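Local atomic coordinates of 3-ketosteroid-delta4-5alpha-dehydrogenase (Rhodococcus jostii, PDB entry 4AT2), a protein that uses bound FAD to oxidise 5alpha-reduced 3-ketosteroids, introducing the C4-C5 double bond, as part of bacterial steroid breakdown. Residues Y49-A52 and G53-A56; K429-G432 and T433-A437; P118-E122 and E123-D127; Q318-R322 and G323-N327. All coordinates share one frame; numbering follows the deposited sequence.

Contact 1: residues Y49-A52 and G53-A56; sequences YGIA and GVAA. With FAD (flavin-adenine dinucleotide), chain D.
Gly50 and Val54 are joined across the first turn of helix 51-62, where Val54 N gives a hydrogen bond of 3.0 Å to Gly50 O. Ala55 N to Ile51 O and Ala56 N to Ala52 O repeat this i to i+4 pattern. Ala52 N, in the first turn, donates directly to FAD O2P at 3.3 Å with an N-H...O angle of 173°. One water extends this grip, accepting a hydrogen bond from Gly53 N at 2.9 Å and donating one to FAD O2P at 2.8 Å. At Gly50, the N-cap residue, CA lies 3.3 Å from FAD O5B, and a side chain pointing from here would run into that oxygen. In a second layer, the Tyr49 ring turns back along the helix because its CG is anti to the backbone N (chi1 -152°); its CE1 meets Val54 CG2 at 3.8 Å, the methyl coming to the ring's edge near its plane. Farther out, Leu208 of helix 202-214 packs on both Ile51 and Val54, and Thr80 OG1 takes the N-H of Ile51 and also binds FAD. Strand 45-47, this glycine-bearing turn and helix 51-62 open the beta-alpha-beta unit that strand 67-70 completes, consistent with a Rossmann-type GxGxxG motif in which the N-terminal end of the helix faces the diphosphate and its dipole probably helps to hold it.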
loop_
_atom_site.group_PDB
_atom_site.type_symbol
_atom_site.label_atom_id
_atom_site.label_comp_id
_atom_site.label_asym_id
_atom_site.label_seq_id
_atom_site.Cartn_x
_atom_site.Cartn_y
_atom_site.Cartn_z
ATOM N N TYR A 49 10.368 3.354 26.070
ATOM C CA TYR A 49 10.679 4.650 26.670
ATOM C C TYR A 49 11.167 5.657 25.621
ATOM O O TYR A 49 12.261 6.231 25.743
ATOM C CB TYR A 49 11.731 4.466 27.770
ATOM C CG TYR A 49 11.708 5.488 28.888
ATOM C CD1 TYR A 49 11.071 6.729 28.736
ATOM C CD2 TYR A 49 12.363 5.228 30.092
ATOM C CE1 TYR A 49 11.064 7.660 29.761
ATOM C CE2 TYR A 49 12.362 6.154 31.120
ATOM C CZ TYR A 49 11.716 7.367 30.948
ATOM O OH TYR A 49 11.718 8.294 31.965
ATOM N N GLY A 50 10.354 5.852 24.590
ATOM C CA GLY A 50 10.595 6.887 23.580
ATOM C C GLY A 50 9.570 7.987 23.766
ATOM O O GLY A 50 9.069 8.186 24.868
ATOM N N ILE A 51 9.230 8.695 22.693
ATOM C CA ILE A 51 8.347 9.860 22.836
ATOM C C ILE A 51 6.941 9.500 23.309
ATOM O O ILE A 51 6.398 10.153 24.206
ATOM C CB ILE A 51 8.292 10.746 21.555
ATOM C CG1 ILE A 51 7.460 12.006 21.812
ATOM C CG2 ILE A 51 7.724 9.993 20.361
ATOM C CD1 ILE A 51 8.008 12.843 22.958
ATOM N N ALA A 52 6.357 8.460 22.713
ATOM C CA ALA A 52 5.000 8.061 23.057
ATOM C C ALA A 52 4.966 7.585 24.501
ATOM O O ALA A 52 4.064 7.939 25.258
ATOM C CB ALA A 52 4.519 6.960 22.136
ATOM N N GLY A 53 5.968 6.794 24.870
ATOM C CA GLY A 53 6.035 6.236 26.217
ATOM C C GLY A 53 6.186 7.284 27.296
ATOM O O GLY A 53 5.474 7.242 28.308
ATOM N N VAL A 54 7.094 8.241 27.089
ATOM C CA VAL A 54 7.326 9.254 28.131
ATOM C C VAL A 54 6.099 10.158 28.297
ATOM O O VAL A 54 5.714 10.476 29.428
ATOM C CB VAL A 54 8.647 10.034 27.942
ATOM C CG1 VAL A 54 8.580 10.978 26.747
ATOM C CG2 VAL A 54 9.018 10.773 29.231
ATOM N N ALA A 55 5.451 10.513 27.183
ATOM C CA ALA A 55 4.243 11.337 27.232
ATOM C C ALA A 55 3.117 10.624 27.975
ATOM O O ALA A 55 2.414 11.246 28.791
ATOM C CB ALA A 55 3.794 11.740 25.826
ATOM N N ALA A 56 2.958 9.326 27.706
ATOM C CA ALA A 56 1.962 8.505 28.398
ATOM C C ALA A 56 2.265 8.466 29.888
ATOM O O ALA A 56 1.359 8.601 30.713
ATOM C CB ALA A 56 1.927 7.092 27.833
HETATM P PA FAD D . 10.928 5.318 19.880
HETATM O O1A FAD D . 11.193 6.742 20.180
HETATM O O2A FAD D . 11.903 4.569 19.073
HETATM O O5B FAD D . 10.718 4.555 21.272
HETATM C C5B FAD D . 10.388 3.163 21.306
HETATM C C4B FAD D . 11.127 2.514 22.488
HETATM O O4B FAD D . 10.618 1.164 22.557
HETATM C C3B FAD D . 12.627 2.410 22.180
HETATM O O3B FAD D . 13.379 2.969 23.286
HETATM C C2B FAD D . 12.865 0.905 22.014
HETATM O O2B FAD D . 14.185 0.538 22.496
HETATM C C1B FAD D . 11.761 0.312 22.886
HETATM N N9A FAD D . 11.383 -1.071 22.523
HETATM C C8A FAD D . 11.366 -1.650 21.316
HETATM N N7A FAD D . 10.946 -2.905 21.463
HETATM C C5A FAD D . 10.684 -3.114 22.768
HETATM C C6A FAD D . 10.242 -4.177 23.483
HETATM N N6A FAD D . 9.965 -5.316 22.847
HETATM N N1A FAD D . 10.072 -4.115 24.815
HETATM C C2A FAD D . 10.339 -2.936 25.496
HETATM N N3A FAD D . 10.796 -1.850 24.755
HETATM C C4A FAD D . 10.958 -1.971 23.411
HETATM N N1 FAD D . 10.069 12.149 13.182
HETATM C C2 FAD D . 9.566 13.406 13.466
HETATM O O2 FAD D . 8.368 13.534 13.680
HETATM N N3 FAD D . 10.422 14.516 13.512
HETATM C C4 FAD D . 11.782 14.368 13.232
HETATM O O4 FAD D . 12.502 15.370 13.266
HETATM C C4X FAD D . 12.289 13.097 12.937
HETATM N N5 FAD D . 13.599 12.920 12.638
HETATM C C5X FAD D . 14.010 11.740 12.135
HETATM C C6 FAD D . 15.290 11.617 11.584
HETATM C C7 FAD D . 15.734 10.395 11.075
HETATM C C7M FAD D . 17.034 10.330 10.533
HETATM C C8 FAD D . 14.880 9.272 11.103
HETATM C C8M FAD D . 15.266 8.007 10.613
HETATM C C9 FAD D . 13.607 9.396 11.664
HETATM C C9A FAD D . 13.160 10.630 12.159
HETATM N N10 FAD D . 11.913 10.766 12.673
HETATM C C10 FAD D . 11.434 11.994 12.915
HETATM C "C1'" FAD D . 11.072 9.602 13.058
HETATM C "C2'" FAD D . 11.015 9.487 14.589
HETATM O "O2'" FAD D . 12.370 9.485 15.044
HETATM C "C3'" FAD D . 10.320 8.186 15.022
HETATM O "O3'" FAD D . 9.252 7.823 14.129
HETATM C "C4'" FAD D . 9.772 8.344 16.450
HETATM O "O4'" FAD D . 10.863 8.707 17.310
HETATM C "C5'" FAD D . 9.153 7.033 16.940
HETATM O "O5'" FAD D . 8.584 7.259 18.244
HETATM P P FAD D . 8.150 6.007 19.162
HETATM O O1P FAD D . 7.153 5.184 18.469
HETATM O O2P FAD D . 7.864 6.541 20.535
HETATM O O3P FAD D . 9.496 5.087 19.122
HETATM O O HOH W 1 7.814 5.423 23.094
#

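Contact 2: residues K429-G432 and T433-A437; sequences KPIG and TPVAA
Ile431 and Val435 meet through one methyl each, CG2 to CG2 at 4.0 Å in the conformer described here, on the inner side of the bend that leads into strand 435-439. Their side chains approach at a slant. Both touching methyls sit opposite their own backbone N, since Ile431 has chi1 -58° and Val435 chi1 59°; Ile431 CG1 lies beside its backbone N, anti to the carbonyl carbon, whereas Val435 CG1 is tucked between N and the carbonyl carbon. Between the two residues the chain turns at Gly432, whose O lies 3.8 Å from Val435 CB. Thr433 is more exposed and directs CG2 back toward Gly432, 3.4 Å from Gly432 O. The peptide bond before Pro434 is cis, part of a bend that holds no hydrogen bond between the two segments. Anchors come from the surroundings instead: Ile431 N donates to Asn410 OD1 and Gly432 N to Asp360 OD2. Pro430 and Ile431 rest on helix 401-413, while Pro434 touches Glu361 at the start of helix 361-369. Beyond the bend the chain enters the antiparallel four-stranded sheet between strands 356-360 and 383-385, with Val435 packed on Ile358.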
loop_
_atom_site.group_PDB
_atom_site.type_symbol
_atom_site.label_atom_id
_atom_site.label_comp_id
_atom_site.label_asym_id
_atom_site.label_seq_id
_atom_site.Cartn_x
_atom_site.Cartn_y
_atom_site.Cartn_z
ATOM N N LYS A 429 13.801 30.016 -13.328
ATOM C CA LYS A 429 14.533 30.784 -14.329
ATOM C C LYS A 429 15.138 29.785 -15.302
ATOM O O LYS A 429 15.272 28.606 -14.951
ATOM C CB LYS A 429 15.608 31.675 -13.692
ATOM C CG LYS A 429 16.715 30.921 -12.983
ATOM C CD LYS A 429 17.760 31.921 -12.505
ATOM C CE LYS A 429 18.907 31.242 -11.784
ATOM N NZ LYS A 429 19.882 32.310 -11.420
ATOM N N PRO A 430 15.465 30.224 -16.526
ATOM C CA PRO A 430 15.980 29.251 -17.486
ATOM C C PRO A 430 17.243 28.547 -17.016
ATOM O O PRO A 430 18.076 29.133 -16.311
ATOM C CB PRO A 430 16.278 30.105 -18.724
ATOM C CG PRO A 430 15.304 31.242 -18.621
ATOM C CD PRO A 430 15.246 31.547 -17.149
ATOM N N ILE A 431 17.350 27.278 -17.388
ATOM C CA ILE A 431 18.585 26.534 -17.186
ATOM C C ILE A 431 19.584 26.965 -18.248
ATOM O O ILE A 431 19.297 26.896 -19.455
ATOM C CB ILE A 431 18.349 25.019 -17.269
ATOM C CG1 ILE A 431 17.321 24.591 -16.227
ATOM C CG2 ILE A 431 19.658 24.260 -17.066
ATOM C CD1 ILE A 431 16.839 23.182 -16.431
ATOM N N GLY A 432 20.746 27.434 -17.795
ATOM C CA GLY A 432 21.804 27.896 -18.688
ATOM C C GLY A 432 22.833 26.833 -19.029
ATOM O O GLY A 432 22.572 25.622 -18.927
ATOM N N THR A 433 24.010 27.300 -19.442
ATOM C CA THR A 433 25.128 26.423 -19.797
ATOM C C THR A 433 26.425 26.999 -19.205
ATOM O O THR A 433 26.493 28.200 -18.939
ATOM C CB THR A 433 25.271 26.275 -21.327
ATOM O OG1 THR A 433 25.452 27.570 -21.912
ATOM C CG2 THR A 433 24.042 25.582 -21.945
ATOM N N PRO A 434 27.444 26.155 -18.943
ATOM C CA PRO A 434 27.459 24.702 -19.061
ATOM C C PRO A 434 26.452 24.101 -18.097
ATOM O O PRO A 434 26.010 24.768 -17.145
ATOM C CB PRO A 434 28.885 24.305 -18.645
ATOM C CG PRO A 434 29.655 25.567 -18.533
ATOM C CD PRO A 434 28.671 26.667 -18.299
ATOM N N VAL A 435 26.076 22.857 -18.363
ATOM C CA VAL A 435 25.003 22.210 -17.634
ATOM C C VAL A 435 25.529 20.892 -17.084
ATOM O O VAL A 435 26.376 20.246 -17.708
ATOM C CB VAL A 435 23.738 22.064 -18.542
ATOM C CG1 VAL A 435 24.025 21.241 -19.801
ATOM C CG2 VAL A 435 22.527 21.557 -17.761
ATOM N N ALA A 436 25.048 20.518 -15.904
ATOM C CA ALA A 436 25.482 19.294 -15.234
ATOM C C ALA A 436 24.281 18.426 -14.868
ATOM O O ALA A 436 23.155 18.909 -14.800
ATOM C CB ALA A 436 26.268 19.644 -13.985
ATOM N N ALA A 437 24.525 17.140 -14.642
ATOM C CA ALA A 437 23.485 16.258 -14.123
ATOM C C ALA A 437 24.018 15.462 -12.948
ATOM O O ALA A 437 25.105 14.873 -13.011
ATOM C CB ALA A 437 22.956 15.331 -15.206
#

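Contact 3: residues P118-E122 and E123-D127; sequences PGADE and EKITD
Asp121 caps the N-terminus of helix 122-130: its OD1 accepts Lys124 N at 3.0 Å, the N-H coming from above the carboxylate plane. With CG anti to the backbone N (chi1 -175°), the carboxylate folds over the first turn and CG packs 3.5 Å from Lys124 CB. Its other oxygen, OD2, lies 2.9 Å from a water that also approaches Glu123 OE1 and may bridge the two acids. The backbone carbonyl of Asp121 is satisfied by Ile125 N at 2.9 Å. Glu122 O serves two donors, Thr126 N at 2.9 Å and Thr126 OG1 at 2.7 Å, which come from opposite faces of its plane. The hydroxyl reaches back because OG1 stands beside its own backbone N, with chi1 -56°. An alanine in place of Asp121 is likely to leave Lys124 N without its capping acceptor and to fray the first turn. Partners outside the turn complete the polar ends: Lys109 NZ forms a salt bridge with Glu122 OE2 and a hydrogen bond with Thr126 OG1, while Lys124 NZ donates to Ser479 O and lies in a cation-pi pair with Tyr498. On the apolar side Ala120 CB touches Ile125 CD1 at 3.7 Å. Met113 of helix 105-115 packs on both of these residues, joining that helix to 122-130, and Asp127 ties the latter to helix 490-507 through a salt bridge with Arg501.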
loop_
_atom_site.group_PDB
_atom_site.type_symbol
_atom_site.label_atom_id
_atom_site.label_comp_id
_atom_site.label_asym_id
_atom_site.label_seq_id
_atom_site.Cartn_x
_atom_site.Cartn_y
_atom_site.Cartn_z
ATOM N N PRO A 118 -3.669 9.190 0.609
ATOM C CA PRO A 118 -5.135 9.182 0.609
ATOM C C PRO A 118 -5.713 8.379 1.768
ATOM O O PRO A 118 -4.996 7.604 2.407
ATOM C CB PRO A 118 -5.482 8.539 -0.742
ATOM C CG PRO A 118 -4.303 7.701 -1.082
ATOM C CD PRO A 118 -3.101 8.389 -0.494
ATOM N N GLY A 119 -6.996 8.587 2.051
ATOM C CA GLY A 119 -7.678 7.844 3.098
ATOM C C GLY A 119 -7.214 8.167 4.506
ATOM O O GLY A 119 -7.303 7.326 5.399
ATOM N N ALA A 120 -6.727 9.387 4.718
ATOM C CA ALA A 120 -6.336 9.818 6.067
ATOM C C ALA A 120 -7.521 9.785 7.037
ATOM O O ALA A 120 -8.672 9.991 6.643
ATOM C CB ALA A 120 -5.725 11.213 6.024
ATOM N N ASP A 121 -7.221 9.511 8.302
ATOM C CA ASP A 121 -8.236 9.379 9.350
ATOM C C ASP A 121 -8.746 10.768 9.729
ATOM O O ASP A 121 -8.084 11.485 10.473
ATOM C CB ASP A 121 -7.596 8.679 10.560
ATOM C CG ASP A 121 -8.587 8.364 11.669
ATOM O OD1 ASP A 121 -9.603 9.074 11.820
ATOM O OD2 ASP A 121 -8.321 7.403 12.423
ATOM N N GLU A 122 -9.919 11.143 9.219
ATOM C CA GLU A 122 -10.404 12.505 9.407
ATOM C C GLU A 122 -10.675 12.817 10.883
ATOM O O GLU A 122 -10.345 13.905 11.370
ATOM C CB GLU A 122 -11.644 12.790 8.551
ATOM C CG GLU A 122 -11.981 14.277 8.514
ATOM C CD GLU A 122 -13.222 14.613 7.712
ATOM O OE1 GLU A 122 -13.767 13.727 7.008
ATOM O OE2 GLU A 122 -13.653 15.780 7.794
ATOM N N GLU A 123 -11.262 11.863 11.594
ATOM C CA GLU A 123 -11.514 12.053 13.022
ATOM C C GLU A 123 -10.213 12.341 13.769
ATOM O O GLU A 123 -10.149 13.274 14.570
ATOM C CB GLU A 123 -12.221 10.835 13.635
ATOM C CG GLU A 123 -12.567 11.020 15.109
ATOM C CD GLU A 123 -12.935 9.723 15.827
ATOM O OE1 GLU A 123 -12.654 8.621 15.328
ATOM O OE2 GLU A 123 -13.501 9.805 16.929
ATOM N N LYS A 124 -9.189 11.525 13.519
ATOM C CA LYS A 124 -7.913 11.677 14.222
ATOM C C LYS A 124 -7.227 12.990 13.864
ATOM O O LYS A 124 -6.779 13.714 14.743
ATOM C CB LYS A 124 -6.970 10.493 13.959
ATOM C CG LYS A 124 -5.801 10.433 14.936
ATOM C CD LYS A 124 -4.884 9.230 14.711
ATOM C CE LYS A 124 -5.663 7.935 14.900
ATOM N NZ LYS A 124 -4.958 6.937 15.741
ATOM N N ILE A 125 -7.147 13.296 12.570
ATOM C CA ILE A 125 -6.528 14.552 12.147
ATOM C C ILE A 125 -7.263 15.767 12.719
ATOM O O ILE A 125 -6.618 16.692 13.219
ATOM C CB ILE A 125 -6.328 14.613 10.622
ATOM C CG1 ILE A 125 -5.154 13.684 10.249
ATOM C CG2 ILE A 125 -6.055 16.042 10.163
ATOM C CD1 ILE A 125 -4.933 13.497 8.760
ATOM N N THR A 126 -8.596 15.741 12.688
ATOM C CA THR A 126 -9.402 16.845 13.246
ATOM C C THR A 126 -9.063 17.053 14.724
ATOM O O THR A 126 -8.774 18.179 15.166
ATOM C CB THR A 126 -10.919 16.614 13.043
ATOM O OG1 THR A 126 -11.178 16.430 11.650
ATOM C CG2 THR A 126 -11.735 17.822 13.518
ATOM N N ASP A 127 -9.059 15.949 15.461
ATOM C CA ASP A 127 -8.728 15.938 16.876
ATOM C C ASP A 127 -7.308 16.480 17.143
ATOM O O ASP A 127 -7.105 17.314 18.021
ATOM C CB ASP A 127 -8.883 14.500 17.380
ATOM C CG ASP A 127 -8.483 14.338 18.814
ATOM O OD1 ASP A 127 -9.182 14.882 19.688
ATOM O OD2 ASP A 127 -7.495 13.629 19.068
HETATM O O HOH W 2 -10.208 8.036 14.571
#

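Contact 4: residues Q318-R322 and G323-N327; sequences QLIVR and GILVN
Ile320 and Gly323 close a type I beta turn, Gly323 N donating to Ile320 O at 3.2 Å with the donor 57° out of the carbonyl plane, and the chain passes from helix 317-320 into strand 324-326. Across the turn, Ile320 CG2 meets Leu325 CD1 at 3.9 Å, methyl against methyl, the two branches slanting past each other. In the conformer described here, chi1 -64° sets Ile320 CG1 beside the backbone N and so leaves CG2, anti to N, to face Leu325. On the polar side Arg322 runs back along the helix, extended from CG to NE, and its NH1 is shared by two oxygens of Gln318. Gln318 O, at 2.9 Å, offers a lone pair in its carbonyl plane; Gln318 OE1, at 3.0 Å, is met from above the amide plane instead. Both oxygens lie within 5° of the guanidinium plane, which helps to fix that group's rotation. Its NE makes a salt bridge with Glu366, and Gln318 NE2 donates to Thr371 O and Glu153 OE1. A methionine at Arg322 would probably leave Glu366 without its charged mate and Gln318 OE1 without this donor. Ile343 of helix 340-350 packs on both Ile320 and Leu325, while Leu325 N donates to Glu336 OE2. The arrangement is a compact helix-turn-strand connection delivering 324-326 to the edge of an antiparallel four-stranded sheet, beside strand 356-360.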
loop_
_atom_site.group_PDB
_atom_site.type_symbol
_atom_site.label_atom_id
_atom_site.label_comp_id
_atom_site.label_asym_id
_atom_site.label_seq_id
_atom_site.Cartn_x
_atom_site.Cartn_y
_atom_site.Cartn_z
ATOM N N GLN A 318 19.096 22.628 -1.073
ATOM C CA GLN A 318 19.544 23.884 -1.678
ATOM C C GLN A 318 20.054 23.674 -3.106
ATOM O O GLN A 318 20.020 24.597 -3.914
ATOM C CB GLN A 318 20.619 24.565 -0.818
ATOM C CG GLN A 318 20.113 25.002 0.564
ATOM C CD GLN A 318 19.572 26.423 0.597
ATOM O OE1 GLN A 318 18.951 26.890 -0.354
ATOM N NE2 GLN A 318 19.820 27.125 1.705
ATOM N N LEU A 319 20.531 22.466 -3.407
ATOM C CA LEU A 319 20.884 22.110 -4.791
ATOM C C LEU A 319 19.617 21.822 -5.593
ATOM O O LEU A 319 19.428 22.359 -6.701
ATOM C CB LEU A 319 21.812 20.891 -4.834
ATOM C CG LEU A 319 23.200 21.103 -4.218
ATOM C CD1 LEU A 319 23.930 19.774 -4.140
ATOM C CD2 LEU A 319 23.993 22.111 -5.026
ATOM N N ILE A 320 18.760 20.971 -5.028
ATOM C CA ILE A 320 17.542 20.522 -5.713
ATOM C C ILE A 320 16.716 21.715 -6.208
ATOM O O ILE A 320 16.273 21.746 -7.363
ATOM C CB ILE A 320 16.681 19.609 -4.795
ATOM C CG1 ILE A 320 17.441 18.321 -4.445
ATOM C CG2 ILE A 320 15.351 19.248 -5.447
ATOM C CD1 ILE A 320 16.776 17.499 -3.362
ATOM N N VAL A 321 16.518 22.702 -5.333
ATOM C CA VAL A 321 15.625 23.820 -5.639
ATOM C C VAL A 321 16.119 24.704 -6.791
ATOM O O VAL A 321 15.332 25.434 -7.394
ATOM C CB VAL A 321 15.320 24.651 -4.366
ATOM C CG1 VAL A 321 16.463 25.614 -4.047
ATOM C CG2 VAL A 321 13.997 25.384 -4.503
ATOM N N ARG A 322 17.409 24.612 -7.113
ATOM C CA ARG A 322 18.018 25.441 -8.143
ATOM C C ARG A 322 18.183 24.738 -9.492
ATOM O O ARG A 322 18.726 25.311 -10.431
ATOM C CB ARG A 322 19.372 25.977 -7.649
ATOM C CG ARG A 322 19.221 27.018 -6.557
ATOM C CD ARG A 322 20.563 27.369 -5.919
ATOM N NE ARG A 322 20.394 28.533 -5.057
ATOM C CZ ARG A 322 19.954 28.496 -3.797
ATOM N NH1 ARG A 322 19.677 27.339 -3.190
ATOM N NH2 ARG A 322 19.801 29.643 -3.141
ATOM N N GLY A 323 17.705 23.501 -9.592
ATOM C CA GLY A 323 17.706 22.805 -10.874
ATOM C C GLY A 323 16.333 22.251 -11.206
ATOM O O GLY A 323 15.318 22.657 -10.615
ATOM N N ILE A 324 16.295 21.315 -12.152
ATOM C CA ILE A 324 15.084 20.533 -12.375
ATOM C C ILE A 324 15.358 19.055 -12.178
ATOM O O ILE A 324 16.407 18.537 -12.589
ATOM C CB ILE A 324 14.445 20.791 -13.755
ATOM C CG1 ILE A 324 15.424 20.490 -14.904
ATOM C CG2 ILE A 324 13.982 22.238 -13.827
ATOM C CD1 ILE A 324 14.739 20.385 -16.256
ATOM N N LEU A 325 14.416 18.383 -11.525
ATOM C CA LEU A 325 14.492 16.936 -11.397
ATOM C C LEU A 325 13.829 16.292 -12.600
ATOM O O LEU A 325 12.727 16.669 -12.980
ATOM C CB LEU A 325 13.795 16.463 -10.118
ATOM C CG LEU A 325 14.564 16.730 -8.826
ATOM C CD1 LEU A 325 13.647 16.514 -7.635
ATOM C CD2 LEU A 325 15.834 15.880 -8.721
ATOM N N VAL A 326 14.515 15.337 -13.213
ATOM C CA VAL A 326 13.901 14.566 -14.282
ATOM C C VAL A 326 13.925 13.089 -13.943
ATOM O O VAL A 326 14.802 12.631 -13.216
ATOM C CB VAL A 326 14.531 14.838 -15.675
ATOM C CG1 VAL A 326 14.335 16.306 -16.057
ATOM C CG2 VAL A 326 15.997 14.408 -15.735
ATOM N N ASN A 327 12.940 12.348 -14.447
ATOM C CA ASN A 327 12.908 10.907 -14.248
ATOM C C ASN A 327 13.787 10.170 -15.274
ATOM O O ASN A 327 14.572 10.797 -15.997
ATOM C CB ASN A 327 11.447 10.429 -14.250
ATOM C CG ASN A 327 10.759 10.636 -15.587
ATOM O OD1 ASN A 327 11.400 10.879 -16.616
ATOM N ND2 ASN A 327 9.432 10.519 -15.582
#

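Contacts 2 and 4 belong together: their centres lie about 11 Å apart, and Ile431 CD1, in the conformer given, packs on Ile324 CG1 at 3.4 Å. Both feed the same antiparallel sheet, contact 4 through the edge strand 324-326 and contact 2 through strand 435-439, with strand 356-360 between them. Contact 1 is on the opposite side of the chain's centre, about 38 Å from contact 4 and 48 Å from contact 2, centre to centre, and it alone of the four touches FAD. The side chains of Ile51 and Ile320 come to about 11 and 9 Å from the bound 4-androstene-3,17-dione. Contact 3 lies 22 Å from contact 1 between centres, with Lys124 about 13 Å from FAD.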